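Local coordinates for protein erythrocyte binding antigen 140 (Plasmodium falciparum, PDB 4GF2) that probably binds a receptor on the host erythrocyte surface during invasion, this chain being the part that carries its two Duffy-binding (DBL) domains, at residues W143-W151 with E165-E173; Q175-W183 with S229-Y240. The protein carries 3 engineered substitutions. All coordinates share one frame; numbering follows the deposited sequence.

Overall arrangement
Both contacts lie in the first of the two Duffy-binding-like domains and follow one another along the chain, their centres about 23 Å apart. Interaction 1 packs helix 132-155 against the connection that leads on to helix 175-202; it is partly buried, with a charged end bridged by water and an indole end. Interaction 2 takes up helix 175-202 itself and sets it against helix 213-242 in a buried, mostly apolar interface. In each, a tryptophan gives its indole N-H to an oxygen and packs a face on aliphatic carbon, the acceptor being a backbone carbonyl in interaction 1 and a glutamine side chain in interaction 2. A salt bridge from Glu173 to Lys181 joins them.

Interaction 1. Residues W143-W151 with E165-E173; sequences WEKNKANLW and ECAIIPAEE
OE2 of Glu172 is held by three donors: NZ of Lys147 at 2.8 Å and two waters, one relaying it to NE1 of Trp143 and the other to OE2 of Glu144. The ammonium comes from above the Glu172 carboxylate plane, 51° out of it, while the same NZ meets OE2 of Glu144 on its syn side at 2.8 Å. Shared between the two carboxylates, the lysine probably eases the repulsion of their OE2 atoms, 4.1 Å apart. CB of Lys147 lies over one face of the Trp143 ring, toward its rim.

In this Duffy-binding-like domain, the chain following helix 132-155 runs back along that helix here, and the disulfide from Cys166 to Cys87 ties it to helix 83-101. Farther along, NE1 of Trp151 donates to O of Ala167 at 2.8 Å, nearly straight at 166°, with the oxygen in the indole plane. With CG anti to the backbone N (chi1 169°), the ring is carried out to the returning chain. CA of Ile169 sits over the five-membered ring of Trp151, 3.6 Å from the centroid, and CD of Pro170 covers the six-membered ring at 3.7 Å, two CH-pi contacts on the same face. Phe94 of helix 83-101 meets this indole edge-to-face.

Interaction 2. Residues Q175-W183 with S229-Y240; sequences QINLWIKEW and SKTQMEVLTNLY
Trp183 lays its indole against the 229-240 helix, a knob in the hole formed by Ser229, Gln232, Met233 and Leu236. CD1 of Leu236 covers the five-membered ring in a CH-pi contact, 3.9 Å from the centroid. Around the six-membered ring, CB of Met233 packs on CH2 of Trp183 at 3.7 Å, and the Met233 sulfur makes an oblique Met-aromatic contact, SD lying 4.8 Å from the ring centroid. NE1 of Trp183 donates to OE1 of Gln232 at 2.8 Å in an almost perfectly straight bond (176°); the acceptor lies in the indole plane, although the amide itself is turned 72° from the ring. The extended Gln232 chain brings OE1 to that edge, and the bond satisfies the indole N-H within a buried interface.

Segments 175-183 and 229-240 belong to two long helices of the Duffy-binding-like domain, 175-202 and 213-242; the segments run antiparallel, their axes 10.0 Å apart at closest approach with a crossing angle of -153°. One turn back from the tryptophan, Ile180 and Leu236 slide past each other in opposite directions, CG1 of Ile180 lying 4.1 Å from CB of Leu236. Leu256 of helix 252-259 packs on Ile180 as well. At the far end, OD1 of Asn177 meets the edge of the Tyr240 ring, 3.4 Å from CE1, while a water bridges ND2 of Asn177 to the tyrosine OH, which is also hydrogen-bonded to O of Lys249.

Interaction 1. Residues W143-W151 with E165-E173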
loop_
_atom_site.group_PDB
_atom_site.type_symbol
_atom_site.label_atom_id
_atom_site.label_comp_id
_atom_site.label_asym_id
_atom_site.label_seq_id
_atom_site.Cartn_x
_atom_site.Cartn_y
_atom_site.Cartn_z
ATOM N N TRP A 143 30.198 -43.650 -4.227
ATOM C CA TRP A 143 29.539 -42.869 -5.257
ATOM C C TRP A 143 30.400 -42.843 -6.515
ATOM O O TRP A 143 29.896 -43.015 -7.626
ATOM C CB TRP A 143 29.255 -41.445 -4.775
ATOM C CG TRP A 143 28.444 -40.673 -5.756
ATOM C CD1 TRP A 143 28.901 -39.765 -6.664
ATOM C CD2 TRP A 143 27.030 -40.759 -5.948
ATOM N NE1 TRP A 143 27.854 -39.273 -7.407
ATOM C CE2 TRP A 143 26.694 -39.869 -6.986
ATOM C CE3 TRP A 143 26.012 -41.501 -5.341
ATOM C CZ2 TRP A 143 25.388 -39.701 -7.429
ATOM C CZ3 TRP A 143 24.714 -41.329 -5.781
ATOM C CH2 TRP A 143 24.414 -40.437 -6.816
ATOM N N GLU A 144 31.701 -42.639 -6.337
ATOM C CA GLU A 144 32.624 -42.580 -7.463
ATOM C C GLU A 144 32.445 -43.786 -8.378
ATOM O O GLU A 144 32.385 -43.649 -9.600
ATOM C CB GLU A 144 34.072 -42.525 -6.966
ATOM C CG GLU A 144 34.782 -41.209 -7.242
ATOM C CD GLU A 144 34.953 -40.930 -8.724
ATOM O OE1 GLU A 144 35.678 -41.692 -9.397
ATOM O OE2 GLU A 144 34.360 -39.946 -9.214
ATOM N N LYS A 145 32.347 -44.967 -7.778
ATOM C CA LYS A 145 32.318 -46.207 -8.542
ATOM C C LYS A 145 30.940 -46.531 -9.119
ATOM O O LYS A 145 30.832 -47.276 -10.092
ATOM C CB LYS A 145 32.814 -47.362 -7.670
ATOM C CG LYS A 145 34.318 -47.313 -7.430
ATOM C CD LYS A 145 34.706 -47.799 -6.046
ATOM C CE LYS A 145 36.200 -47.614 -5.807
ATOM N NZ LYS A 145 36.623 -48.009 -4.436
ATOM N N ASN A 146 29.893 -45.959 -8.536
ATOM C CA ASN A 146 28.534 -46.317 -8.918
ATOM C C ASN A 146 27.775 -45.223 -9.661
ATOM O O ASN A 146 26.718 -45.483 -10.231
ATOM C CB ASN A 146 27.744 -46.737 -7.678
ATOM C CG ASN A 146 28.211 -48.062 -7.118
ATOM O OD1 ASN A 146 27.791 -49.120 -7.578
ATOM N ND2 ASN A 146 29.091 -48.011 -6.125
ATOM N N LYS A 147 28.316 -44.009 -9.663
ATOM C CA LYS A 147 27.597 -42.856 -10.196
ATOM C C LYS A 147 27.225 -43.022 -11.665
ATOM O O LYS A 147 26.093 -42.739 -12.056
ATOM C CB LYS A 147 28.410 -41.573 -10.009
ATOM C CG LYS A 147 29.716 -41.530 -10.778
ATOM C CD LYS A 147 30.477 -40.253 -10.470
ATOM C CE LYS A 147 31.816 -40.211 -11.175
ATOM N NZ LYS A 147 32.465 -38.883 -11.022
ATOM N N ALA A 148 28.174 -43.473 -12.478
ATOM C CA ALA A 148 27.937 -43.617 -13.909
ATOM C C ALA A 148 26.735 -44.518 -14.161
ATOM O O ALA A 148 25.865 -44.199 -14.971
ATOM C CB ALA A 148 29.165 -44.174 -14.592
ATOM N N ASN A 149 26.689 -45.642 -13.456
ATOM C CA ASN A 149 25.584 -46.580 -13.590
ATOM C C ASN A 149 24.279 -46.014 -13.031
ATOM O O ASN A 149 23.207 -46.235 -13.595
ATOM C CB ASN A 149 25.930 -47.906 -12.910
ATOM C CG ASN A 149 24.769 -48.877 -12.904
ATOM O OD1 ASN A 149 24.428 -49.449 -11.869
ATOM N ND2 ASN A 149 24.145 -49.061 -14.062
ATOM N N LEU A 150 24.370 -45.277 -11.930
ATOM C CA LEU A 150 23.191 -44.664 -11.327
ATOM C C LEU A 150 22.571 -43.620 -12.259
ATOM O O LEU A 150 21.352 -43.569 -12.431
ATOM C CB LEU A 150 23.551 -44.022 -9.985
ATOM C CG LEU A 150 23.792 -44.979 -8.814
ATOM C CD1 LEU A 150 24.371 -44.236 -7.624
ATOM C CD2 LEU A 150 22.502 -45.670 -8.418
ATOM N N TRP A 151 23.411 -42.785 -12.859
ATOM C CA TRP A 151 22.929 -41.764 -13.780
ATOM C C TRP A 151 22.279 -42.420 -14.990
ATOM O O TRP A 151 21.133 -42.123 -15.330
ATOM C CB TRP A 151 24.078 -40.866 -14.231
ATOM C CG TRP A 151 23.728 -39.967 -15.375
ATOM C CD1 TRP A 151 24.217 -40.033 -16.646
ATOM C CD2 TRP A 151 22.814 -38.865 -15.353
ATOM N NE1 TRP A 151 23.667 -39.039 -17.416
ATOM C CE2 TRP A 151 22.801 -38.308 -16.648
ATOM C CE3 TRP A 151 22.002 -38.297 -14.366
ATOM C CZ2 TRP A 151 22.012 -37.211 -16.982
ATOM C CZ3 TRP A 151 21.215 -37.207 -14.700
ATOM C CH2 TRP A 151 21.226 -36.676 -15.996
ATOM N N GLU A 165 22.419 -33.419 -25.246
ATOM C CA GLU A 165 23.444 -32.910 -24.341
ATOM C C GLU A 165 23.039 -33.051 -22.874
ATOM O O GLU A 165 23.895 -33.060 -21.989
ATOM C CB GLU A 165 23.794 -31.449 -24.663
ATOM C CG GLU A 165 22.726 -30.666 -25.432
ATOM C CD GLU A 165 22.689 -31.011 -26.917
ATOM O OE1 GLU A 165 21.599 -30.937 -27.521
ATOM O OE2 GLU A 165 23.750 -31.355 -27.478
ATOM N N CYS A 166 21.743 -33.180 -22.613
ATOM C CA CYS A 166 21.276 -33.340 -21.239
ATOM C C CYS A 166 21.539 -34.748 -20.702
ATOM O O CYS A 166 21.462 -34.984 -19.495
ATOM C CB CYS A 166 19.786 -33.011 -21.129
ATOM S SG CYS A 166 19.210 -32.868 -19.412
ATOM N N ALA A 167 21.859 -35.678 -21.598
ATOM C CA ALA A 167 22.112 -37.060 -21.209
ATOM C C ALA A 167 23.526 -37.250 -20.658
ATOM O O ALA A 167 23.862 -38.326 -20.160
ATOM C CB ALA A 167 21.878 -37.987 -22.387
ATOM N N ILE A 168 24.356 -36.213 -20.750
ATOM C CA ILE A 168 25.701 -36.274 -20.186
ATOM C C ILE A 168 25.635 -36.073 -18.677
ATOM O O ILE A 168 25.104 -35.070 -18.204
ATOM C CB ILE A 168 26.646 -35.209 -20.793
ATOM C CG1 ILE A 168 26.707 -35.338 -22.316
ATOM C CG2 ILE A 168 28.049 -35.334 -20.207
ATOM C CD1 ILE A 168 27.162 -36.693 -22.794
ATOM N N ILE A 169 26.184 -37.028 -17.933
ATOM C CA ILE A 169 26.194 -36.963 -16.475
ATOM C C ILE A 169 26.614 -35.573 -15.996
ATOM O O ILE A 169 27.564 -34.996 -16.519
ATOM C CB ILE A 169 27.137 -38.029 -15.877
ATOM C CG1 ILE A 169 26.971 -38.103 -14.361
ATOM C CG2 ILE A 169 28.588 -37.738 -16.238
ATOM C CD1 ILE A 169 27.681 -39.292 -13.743
ATOM N N PRO A 170 25.891 -35.020 -15.008
ATOM C CA PRO A 170 26.189 -33.674 -14.510
ATOM C C PRO A 170 27.552 -33.588 -13.835
ATOM O O PRO A 170 27.940 -34.505 -13.112
ATOM C CB PRO A 170 25.080 -33.426 -13.477
ATOM C CG PRO A 170 24.014 -34.407 -13.797
ATOM C CD PRO A 170 24.713 -35.599 -14.344
ATOM N N ALA A 171 28.272 -32.499 -14.077
ATOM C CA ALA A 171 29.529 -32.262 -13.382
ATOM C C ALA A 171 29.248 -32.133 -11.891
ATOM O O ALA A 171 28.169 -31.702 -11.485
ATOM C CB ALA A 171 30.209 -31.003 -13.907
ATOM N N GLU A 172 30.227 -32.518 -11.084
ATOM C CA GLU A 172 30.105 -32.459 -9.635
ATOM C C GLU A 172 30.428 -31.062 -9.122
ATOM O O GLU A 172 31.468 -30.497 -9.451
ATOM C CB GLU A 172 31.035 -33.493 -8.998
ATOM C CG GLU A 172 30.655 -34.924 -9.353
ATOM C CD GLU A 172 31.687 -35.940 -8.918
ATOM O OE1 GLU A 172 32.764 -35.531 -8.436
ATOM O OE2 GLU A 172 31.421 -37.153 -9.062
ATOM N N GLU A 173 29.521 -30.508 -8.324
ATOM C CA GLU A 173 29.695 -29.185 -7.735
ATOM C C GLU A 173 29.066 -29.162 -6.348
ATOM O O GLU A 173 28.155 -29.938 -6.064
ATOM C CB GLU A 173 29.010 -28.116 -8.585
ATOM C CG GLU A 173 29.350 -28.120 -10.058
ATOM C CD GLU A 173 28.691 -26.961 -10.788
ATOM O OE1 GLU A 173 28.172 -27.162 -11.906
ATOM O OE2 GLU A 173 28.688 -25.840 -10.238
HETATM O O HOH W 1 28.604 -37.497 -9.657
HETATM O O HOH W 2 32.962 -38.680 -7.512
#

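Interaction 2. Residues Q175-W183 with S229-Y240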
loop_
_atom_site.group_PDB
_atom_site.type_symbol
_atom_site.label_atom_id
_atom_site.label_comp_id
_atom_site.label_asym_id
_atom_site.label_seq_id
_atom_site.Cartn_x
_atom_site.Cartn_y
_atom_site.Cartn_z
ATOM N N GLN A 175 26.621 -28.342 -3.349
ATOM C CA GLN A 175 25.172 -28.240 -3.423
ATOM C C GLN A 175 24.714 -26.792 -3.553
ATOM O O GLN A 175 23.819 -26.481 -4.343
ATOM C CB GLN A 175 24.517 -28.867 -2.191
ATOM C CG GLN A 175 23.001 -28.758 -2.212
ATOM C CD GLN A 175 22.348 -29.414 -1.019
ATOM O OE1 GLN A 175 22.501 -28.960 0.110
ATOM N NE2 GLN A 175 21.608 -30.489 -1.266
ATOM N N ILE A 176 25.325 -25.910 -2.774
ATOM C CA ILE A 176 24.881 -24.523 -2.721
ATOM C C ILE A 176 25.101 -23.805 -4.048
ATOM O O ILE A 176 24.347 -22.898 -4.401
ATOM C CB ILE A 176 25.586 -23.745 -1.600
ATOM C CG1 ILE A 176 24.876 -22.411 -1.378
ATOM C CG2 ILE A 176 27.061 -23.538 -1.935
ATOM C CD1 ILE A 176 25.312 -21.716 -0.135
ATOM N N ASN A 177 26.133 -24.205 -4.779
ATOM C CA ASN A 177 26.359 -23.662 -6.110
ATOM C C ASN A 177 25.221 -24.093 -7.032
ATOM O O ASN A 177 24.633 -23.275 -7.744
ATOM C CB ASN A 177 27.709 -24.122 -6.666
ATOM C CG ASN A 177 28.889 -23.652 -5.818
ATOM O OD1 ASN A 177 28.784 -23.523 -4.596
ATOM N ND2 ASN A 177 30.018 -23.393 -6.470
ATOM N N LEU A 178 24.899 -25.382 -6.994
ATOM C CA LEU A 178 23.826 -25.929 -7.815
ATOM C C LEU A 178 22.473 -25.337 -7.431
ATOM O O LEU A 178 21.654 -25.053 -8.301
ATOM C CB LEU A 178 23.783 -27.455 -7.698
ATOM C CG LEU A 178 25.019 -28.190 -8.222
ATOM C CD1 LEU A 178 24.933 -29.688 -7.948
ATOM C CD2 LEU A 178 25.204 -27.929 -9.704
ATOM N N TRP A 179 22.238 -25.140 -6.137
ATOM C CA TRP A 179 20.957 -24.596 -5.684
ATOM C C TRP A 179 20.787 -23.147 -6.122
ATOM O O TRP A 179 19.724 -22.759 -6.603
ATOM C CB TRP A 179 20.810 -24.707 -4.169
ATOM C CG TRP A 179 20.386 -26.066 -3.711
ATOM C CD1 TRP A 179 20.410 -27.222 -4.439
ATOM C CD2 TRP A 179 19.862 -26.414 -2.424
ATOM N NE1 TRP A 179 19.943 -28.269 -3.679
ATOM C CE2 TRP A 179 19.599 -27.799 -2.439
ATOM C CE3 TRP A 179 19.596 -25.691 -1.257
ATOM C CZ2 TRP A 179 19.082 -28.472 -1.336
ATOM C CZ3 TRP A 179 19.086 -26.363 -0.162
ATOM C CH2 TRP A 179 18.835 -27.738 -0.207
ATOM N N ILE A 180 21.836 -22.349 -5.967
ATOM C CA ILE A 180 21.789 -20.958 -6.399
ATOM C C ILE A 180 21.440 -20.880 -7.889
ATOM O O ILE A 180 20.574 -20.106 -8.294
ATOM C CB ILE A 180 23.120 -20.235 -6.109
ATOM C CG1 ILE A 180 23.218 -19.909 -4.614
ATOM C CG2 ILE A 180 23.227 -18.953 -6.918
ATOM C CD1 ILE A 180 24.490 -19.189 -4.209
ATOM N N LYS A 181 22.105 -21.699 -8.697
ATOM C CA LYS A 181 21.857 -21.728 -10.133
ATOM C C LYS A 181 20.407 -22.088 -10.433
ATOM O O LYS A 181 19.756 -21.449 -11.262
ATOM C CB LYS A 181 22.780 -22.741 -10.813
ATOM C CG LYS A 181 24.192 -22.241 -11.086
ATOM C CD LYS A 181 25.167 -23.406 -11.119
ATOM C CE LYS A 181 26.293 -23.184 -12.097
ATOM N NZ LYS A 181 27.190 -24.372 -12.136
ATOM N N GLU A 182 19.913 -23.130 -9.770
ATOM C CA GLU A 182 18.546 -23.587 -9.973
ATOM C C GLU A 182 17.578 -22.482 -9.567
ATOM O O GLU A 182 16.660 -22.143 -10.312
ATOM C CB GLU A 182 18.263 -24.860 -9.161
ATOM C CG GLU A 182 16.838 -25.402 -9.338
ATOM C CD GLU A 182 16.538 -26.613 -8.471
ATOM O OE1 GLU A 182 17.381 -26.970 -7.620
ATOM O OE2 GLU A 182 15.453 -27.214 -8.644
ATOM N N TRP A 183 17.803 -21.915 -8.387
ATOM C CA TRP A 183 16.944 -20.856 -7.871
ATOM C C TRP A 183 16.911 -19.671 -8.828
ATOM O O TRP A 183 15.847 -19.110 -9.096
ATOM C CB TRP A 183 17.426 -20.395 -6.496
ATOM C CG TRP A 183 16.560 -19.334 -5.920
ATOM C CD1 TRP A 183 15.528 -19.503 -5.049
ATOM C CD2 TRP A 183 16.635 -17.932 -6.190
ATOM N NE1 TRP A 183 14.957 -18.292 -4.752
ATOM C CE2 TRP A 183 15.618 -17.310 -5.441
ATOM C CE3 TRP A 183 17.462 -17.141 -6.991
ATOM C CZ2 TRP A 183 15.405 -15.935 -5.468
ATOM C CZ3 TRP A 183 17.252 -15.777 -7.017
ATOM C CH2 TRP A 183 16.232 -15.186 -6.262
ATOM N N SER A 229 11.360 -13.323 -2.998
ATOM C CA SER A 229 12.556 -13.730 -3.726
ATOM C C SER A 229 13.813 -13.063 -3.175
ATOM O O SER A 229 14.868 -13.692 -3.096
ATOM C CB SER A 229 12.409 -13.413 -5.215
ATOM O OG SER A 229 11.339 -14.150 -5.784
ATOM N N LYS A 230 13.710 -11.795 -2.794
ATOM C CA LYS A 230 14.877 -11.077 -2.294
ATOM C C LYS A 230 15.390 -11.655 -0.975
ATOM O O LYS A 230 16.599 -11.766 -0.772
ATOM C CB LYS A 230 14.588 -9.586 -2.129
ATOM C CG LYS A 230 15.742 -8.837 -1.477
ATOM C CD LYS A 230 15.561 -7.331 -1.543
ATOM C CE LYS A 230 16.746 -6.610 -0.916
ATOM N NZ LYS A 230 16.666 -5.134 -1.091
ATOM N N THR A 231 14.480 -12.016 -0.076
ATOM C CA THR A 231 14.887 -12.602 1.194
ATOM C C THR A 231 15.516 -13.969 0.933
ATOM O O THR A 231 16.513 -14.331 1.557
ATOM C CB THR A 231 13.705 -12.736 2.190
ATOM O OG1 THR A 231 12.776 -13.721 1.724
ATOM C CG2 THR A 231 12.983 -11.402 2.366
ATOM N N GLN A 232 14.944 -14.712 -0.012
ATOM C CA GLN A 232 15.454 -16.035 -0.356
ATOM C C GLN A 232 16.889 -15.953 -0.857
ATOM O O GLN A 232 17.761 -16.690 -0.391
ATOM C CB GLN A 232 14.570 -16.699 -1.417
ATOM C CG GLN A 232 13.278 -17.288 -0.867
ATOM C CD GLN A 232 12.426 -17.944 -1.942
ATOM O OE1 GLN A 232 12.748 -17.887 -3.130
ATOM N NE2 GLN A 232 11.333 -18.573 -1.526
ATOM N N MET A 233 17.139 -15.053 -1.803
ATOM C CA MET A 233 18.466 -14.944 -2.385
ATOM C C MET A 233 19.475 -14.488 -1.336
ATOM O O MET A 233 20.621 -14.925 -1.346
ATOM C CB MET A 233 18.474 -13.991 -3.580
ATOM C CG MET A 233 19.612 -14.272 -4.558
ATOM S SD MET A 233 19.709 -13.096 -5.921
ATOM C CE MET A 233 20.307 -11.645 -5.073
ATOM N N GLU A 234 19.049 -13.616 -0.431
ATOM C CA GLU A 234 19.923 -13.178 0.652
ATOM C C GLU A 234 20.440 -14.395 1.410
ATOM O O GLU A 234 21.645 -14.565 1.578
ATOM C CB GLU A 234 19.188 -12.229 1.600
ATOM C CG GLU A 234 18.982 -10.833 1.034
ATOM C CD GLU A 234 18.113 -9.963 1.926
ATOM O OE1 GLU A 234 17.849 -10.367 3.078
ATOM O OE2 GLU A 234 17.697 -8.875 1.475
ATOM N N VAL A 235 19.524 -15.248 1.855
ATOM C CA VAL A 235 19.900 -16.465 2.560
ATOM C C VAL A 235 20.913 -17.265 1.752
ATOM O O VAL A 235 22.016 -17.543 2.216
ATOM C CB VAL A 235 18.673 -17.353 2.823
ATOM C CG1 VAL A 235 19.102 -18.768 3.206
ATOM C CG2 VAL A 235 17.798 -16.736 3.903
ATOM N N LEU A 236 20.526 -17.626 0.536
ATOM C CA LEU A 236 21.361 -18.457 -0.322
ATOM C C LEU A 236 22.727 -17.821 -0.561
ATOM O O LEU A 236 23.748 -18.509 -0.569
ATOM C CB LEU A 236 20.660 -18.708 -1.662
ATOM C CG LEU A 236 19.362 -19.519 -1.595
ATOM C CD1 LEU A 236 18.669 -19.570 -2.957
ATOM C CD2 LEU A 236 19.643 -20.925 -1.089
ATOM N N THR A 237 22.739 -16.506 -0.747
ATOM C CA THR A 237 23.964 -15.799 -1.089
ATOM C C THR A 237 24.889 -15.703 0.120
ATOM O O THR A 237 26.113 -15.730 -0.020
ATOM C CB THR A 237 23.669 -14.387 -1.639
ATOM O OG1 THR A 237 24.591 -14.079 -2.690
ATOM C CG2 THR A 237 23.775 -13.331 -0.546
ATOM N N ASN A 238 24.303 -15.592 1.309
ATOM C CA ASN A 238 25.087 -15.563 2.537
ATOM C C ASN A 238 25.654 -16.944 2.832
ATOM O O ASN A 238 26.793 -17.074 3.278
ATOM C CB ASN A 238 24.238 -15.083 3.713
ATOM C CG ASN A 238 23.738 -13.664 3.529
ATOM O OD1 ASN A 238 24.287 -12.897 2.737
ATOM N ND2 ASN A 238 22.692 -13.305 4.266
ATOM N N LEU A 239 24.857 -17.975 2.570
ATOM C CA LEU A 239 25.300 -19.350 2.768
ATOM C C LEU A 239 26.477 -19.682 1.855
ATOM O O LEU A 239 27.339 -20.488 2.208
ATOM C CB LEU A 239 24.147 -20.324 2.524
ATOM C CG LEU A 239 23.063 -20.317 3.605
ATOM C CD1 LEU A 239 21.883 -21.160 3.177
ATOM C CD2 LEU A 239 23.617 -20.819 4.931
ATOM N N TYR A 240 26.517 -19.059 0.683
ATOM C CA TYR A 240 27.637 -19.251 -0.224
ATOM C C TYR A 240 28.916 -18.730 0.417
ATOM O O TYR A 240 29.878 -19.475 0.598
ATOM C CB TYR A 240 27.392 -18.547 -1.557
ATOM C CG TYR A 240 28.497 -18.783 -2.558
ATOM C CD1 TYR A 240 28.606 -19.993 -3.228
ATOM C CD2 TYR A 240 29.436 -17.798 -2.827
ATOM C CE1 TYR A 240 29.617 -20.216 -4.141
ATOM C CE2 TYR A 240 30.451 -18.012 -3.742
ATOM C CZ TYR A 240 30.535 -19.221 -4.394
ATOM O OH TYR A 240 31.542 -19.435 -5.303
HETATM O O HOH W 3 32.642 -22.120 -6.287
#